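Putative endonuclease/exonuclease/phosphatase family protein (Bacteroides vulgatus ATCC 8482, PDB 3G6S) is a DNase I-like endonuclease/exonuclease/phosphatase family protein that probably hydrolyses phosphodiester bonds in nucleic acids. Local coordinates at residues Thr95-Asp103 with Ser150-Ile158. Residues are numbered along the deposited sequence; the frame is centred on the assembly and turned at random.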
loop_
_atom_site.group_PDB
_atom_site.type_symbol
_atom_site.label_atom_id
_atom_site.label_comp_id
_atom_site.label_asym_id
_atom_site.label_seq_id
_atom_site.Cartn_x
_atom_site.Cartn_y
_atom_site.Cartn_z
ATOM N N THR A 95 7.545 -10.326 -5.918
ATOM C CA THR A 95 6.264 -9.823 -6.379
ATOM C C THR A 95 5.589 -10.897 -7.229
ATOM O O THR A 95 6.237 -11.522 -8.057
ATOM C CB THR A 95 6.450 -8.483 -7.165
ATOM O OG1 THR A 95 5.225 -8.123 -7.818
ATOM C CG2 THR A 95 7.557 -8.604 -8.182
ATOM N N PHE A 96 4.302 -11.140 -6.986
ATOM C CA PHE A 96 3.556 -12.139 -7.743
ATOM C C PHE A 96 2.328 -11.509 -8.383
ATOM O O PHE A 96 1.890 -10.432 -7.976
ATOM C CB PHE A 96 3.139 -13.309 -6.843
ATOM C CG PHE A 96 2.320 -12.905 -5.653
ATOM C CD1 PHE A 96 0.932 -12.781 -5.747
ATOM C CD2 PHE A 96 2.940 -12.625 -4.438
ATOM C CE1 PHE A 96 0.176 -12.378 -4.648
ATOM C CE2 PHE A 96 2.197 -12.221 -3.337
ATOM C CZ PHE A 96 0.810 -12.097 -3.442
ATOM N N TRP A 97 1.772 -12.185 -9.385
ATOM C CA TRP A 97 0.604 -11.678 -10.099
ATOM C C TRP A 97 -0.724 -12.178 -9.551
ATOM O O TRP A 97 -0.916 -13.377 -9.349
ATOM C CB TRP A 97 0.737 -12.009 -11.593
ATOM C CG TRP A 97 1.612 -11.033 -12.288
ATOM C CD1 TRP A 97 1.212 -9.976 -13.065
ATOM C CD2 TRP A 97 3.030 -10.911 -12.148
ATOM N NE1 TRP A 97 2.298 -9.199 -13.405
ATOM C CE2 TRP A 97 3.427 -9.754 -12.857
ATOM C CE3 TRP A 97 4.009 -11.668 -11.485
ATOM C CZ2 TRP A 97 4.754 -9.329 -12.921
ATOM C CZ3 TRP A 97 5.336 -11.249 -11.544
ATOM C CH2 TRP A 97 5.695 -10.086 -12.263
ATOM N N LEU A 98 -1.633 -11.239 -9.297
ATOM C CA LEU A 98 -2.951 -11.575 -8.776
ATOM C C LEU A 98 -3.749 -12.243 -9.894
ATOM O O LEU A 98 -4.505 -11.595 -10.622
ATOM C CB LEU A 98 -3.672 -10.311 -8.273
ATOM C CG LEU A 98 -2.952 -9.486 -7.184
ATOM C CD1 LEU A 98 -3.876 -8.378 -6.668
ATOM C CD2 LEU A 98 -2.543 -10.393 -6.025
ATOM N N ALA A 99 -3.550 -13.551 -10.026
ATOM C CA ALA A 99 -4.211 -14.350 -11.047
ATOM C C ALA A 99 -4.177 -15.824 -10.664
ATOM O O ALA A 99 -3.670 -16.186 -9.608
ATOM C CB ALA A 99 -3.523 -14.141 -12.399
ATOM N N GLU A 100 -4.719 -16.666 -11.535
ATOM C CA GLU A 100 -4.771 -18.100 -11.305
ATOM C C GLU A 100 -3.372 -18.677 -11.105
ATOM O O GLU A 100 -3.198 -19.701 -10.444
ATOM C CB GLU A 100 -5.479 -18.776 -12.478
ATOM C CG GLU A 100 -6.926 -18.294 -12.678
ATOM C CD GLU A 100 -7.039 -16.866 -13.234
ATOM O OE1 GLU A 100 -8.150 -16.294 -13.183
ATOM O OE2 GLU A 100 -6.034 -16.317 -13.736
ATOM N N ASN A 101 -2.377 -18.009 -11.679
ATOM C CA ASN A 101 -0.984 -18.423 -11.543
ATOM C C ASN A 101 -0.134 -17.201 -11.211
ATOM O O ASN A 101 0.327 -16.492 -12.103
ATOM C CB ASN A 101 -0.463 -19.043 -12.833
ATOM C CG ASN A 101 0.966 -19.527 -12.694
ATOM O OD1 ASN A 101 1.650 -19.794 -13.684
ATOM N ND2 ASN A 101 1.425 -19.652 -11.450
ATOM N N PRO A 102 0.094 -16.947 -9.916
ATOM C CA PRO A 102 0.891 -15.796 -9.486
ATOM C C PRO A 102 2.331 -15.757 -9.992
ATOM O O PRO A 102 3.026 -14.759 -9.803
ATOM C CB PRO A 102 0.806 -15.871 -7.963
ATOM C CG PRO A 102 0.672 -17.341 -7.707
ATOM C CD PRO A 102 -0.329 -17.752 -8.757
ATOM N N ASP A 103 2.781 -16.825 -10.642
ATOM C CA ASP A 103 4.154 -16.871 -11.148
ATOM C C ASP A 103 4.248 -16.494 -12.624
ATOM O O ASP A 103 5.342 -16.316 -13.150
ATOM C CB ASP A 103 4.757 -18.264 -10.929
ATOM C CG ASP A 103 5.045 -18.557 -9.464
ATOM O OD1 ASP A 103 5.413 -19.716 -9.151
ATOM O OD2 ASP A 103 4.915 -17.633 -8.626
ATOM N N SER A 150 -7.887 -12.400 -5.221
ATOM C CA SER A 150 -6.658 -11.686 -4.871
ATOM C C SER A 150 -6.455 -11.665 -3.356
ATOM O O SER A 150 -5.330 -11.803 -2.869
ATOM C CB SER A 150 -6.712 -10.249 -5.398
ATOM O OG SER A 150 -6.608 -10.229 -6.808
ATOM N N ALA A 151 -7.556 -11.497 -2.623
ATOM C CA ALA A 151 -7.521 -11.461 -1.170
ATOM C C ALA A 151 -7.111 -12.817 -0.598
ATOM O O ALA A 151 -6.214 -12.904 0.238
ATOM C CB ALA A 151 -8.876 -11.050 -0.637
ATOM N N LEU A 152 -7.768 -13.877 -1.053
ATOM C CA LEU A 152 -7.450 -15.218 -0.580
ATOM C C LEU A 152 -6.010 -15.572 -0.947
ATOM O O LEU A 152 -5.307 -16.217 -0.175
ATOM C CB LEU A 152 -8.417 -16.235 -1.194
ATOM C CG LEU A 152 -9.860 -16.100 -0.697
ATOM C CD1 LEU A 152 -10.853 -16.596 -1.742
ATOM C CD2 LEU A 152 -10.001 -16.851 0.598
ATOM N N LEU A 153 -5.572 -15.134 -2.121
ATOM C CA LEU A 153 -4.223 -15.413 -2.578
ATOM C C LEU A 153 -3.195 -14.779 -1.646
ATOM O O LEU A 153 -2.203 -15.408 -1.279
ATOM C CB LEU A 153 -4.047 -14.888 -4.003
ATOM C CG LEU A 153 -2.635 -14.842 -4.596
ATOM C CD1 LEU A 153 -2.024 -16.231 -4.629
ATOM C CD2 LEU A 153 -2.709 -14.249 -5.990
ATOM N N ILE A 154 -3.439 -13.534 -1.254
ATOM C CA ILE A 154 -2.529 -12.835 -0.359
ATOM C C ILE A 154 -2.436 -13.559 0.980
ATOM O O ILE A 154 -1.341 -13.765 1.502
ATOM C CB ILE A 154 -2.989 -11.373 -0.153
ATOM C CG1 ILE A 154 -2.789 -10.597 -1.455
ATOM C CG2 ILE A 154 -2.211 -10.713 0.997
ATOM C CD1 ILE A 154 -3.423 -9.220 -1.465
ATOM N N ILE A 155 -3.580 -13.958 1.525
ATOM C CA ILE A 155 -3.576 -14.676 2.792
ATOM C C ILE A 155 -2.710 -15.925 2.697
ATOM O O ILE A 155 -1.882 -16.175 3.572
ATOM C CB ILE A 155 -5.004 -15.078 3.238
ATOM C CG1 ILE A 155 -5.818 -13.825 3.576
ATOM C CG2 ILE A 155 -4.935 -15.995 4.451
ATOM C CD1 ILE A 155 -7.177 -14.106 4.191
ATOM N N ARG A 156 -2.877 -16.701 1.630
ATOM C CA ARG A 156 -2.076 -17.916 1.455
ATOM C C ARG A 156 -0.575 -17.646 1.342
ATOM O O ARG A 156 0.236 -18.492 1.708
ATOM C CB ARG A 156 -2.538 -18.691 0.218
ATOM C CG ARG A 156 -3.970 -19.182 0.289
ATOM C CD ARG A 156 -4.163 -20.351 -0.658
ATOM N NE ARG A 156 -3.874 -19.998 -2.045
ATOM C CZ ARG A 156 -4.712 -19.336 -2.840
ATOM N NH1 ARG A 156 -5.900 -18.955 -2.383
ATOM N NH2 ARG A 156 -4.364 -19.060 -4.092
ATOM N N LYS A 157 -0.213 -16.470 0.832
ATOM C CA LYS A 157 1.191 -16.105 0.678
ATOM C C LYS A 157 1.775 -15.628 2.004
ATOM O O LYS A 157 2.965 -15.801 2.261
ATOM C CB LYS A 157 1.342 -15.009 -0.372
ATOM C CG LYS A 157 0.730 -15.371 -1.724
ATOM C CD LYS A 157 1.492 -16.487 -2.443
ATOM C CE LYS A 157 2.858 -16.006 -2.917
ATOM N NZ LYS A 157 3.544 -17.000 -3.784
ATOM N N ILE A 158 0.940 -15.019 2.845
ATOM C CA ILE A 158 1.407 -14.555 4.140
ATOM C C ILE A 158 1.687 -15.769 5.014
ATOM O O ILE A 158 2.683 -15.794 5.738
ATOM C CB ILE A 158 0.372 -13.662 4.849
ATOM C CG1 ILE A 158 0.304 -12.293 4.172
ATOM C CG2 ILE A 158 0.744 -13.502 6.315
ATOM C CD1 ILE A 158 -0.886 -11.427 4.669
#
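Lys157, on helix 144-161, lies along the Phe96 ring with its aliphatic chain. Its CB comes no nearer than 4.2 Å to Phe96 CE2. CG then settles above one ring face, 3.7 Å from Phe96 CZ. CD arches slightly clear of the ring, and bends at chi2 and chi3 bring CE back to 3.7 Å from Phe96 CD2. CE lies 4.1 Å from the Phe96 ring centroid, 26° off the normal, a CH-pi contact over the face. At the tip NZ remains 5.1 Å from Asp103 OD2, too far for a salt bridge, and Asp103 is poorly ordered. Ile154 CG1 meets the ring edge, whereas Leu153 CD2 approaches it obliquely, 3.7 Å from Phe96 CE1. Leu153 reaches outward because its CG is anti to the backbone N (chi1 169°): CD2 also packs on Leu98 CD2, and CD1 faces Pro102 CG. Beyond it, Ser150 OG sits 3.3 Å from Leu98 CD1, an apolar neighbour; the hydroxyl is hydrogen-bonded to Ala146 O within its own helix. No hydrogen bond crosses between the segments; they meet by van der Waals packing, mostly of side chains, with Leu153 CD2 also against Trp97 O. Ile154 also touches Val135, Thr137 and Val169, placing the helix over the sheet that strand 88-97 borders, the helix-on-sheet layering of the DNase I-like alpha/beta sandwich.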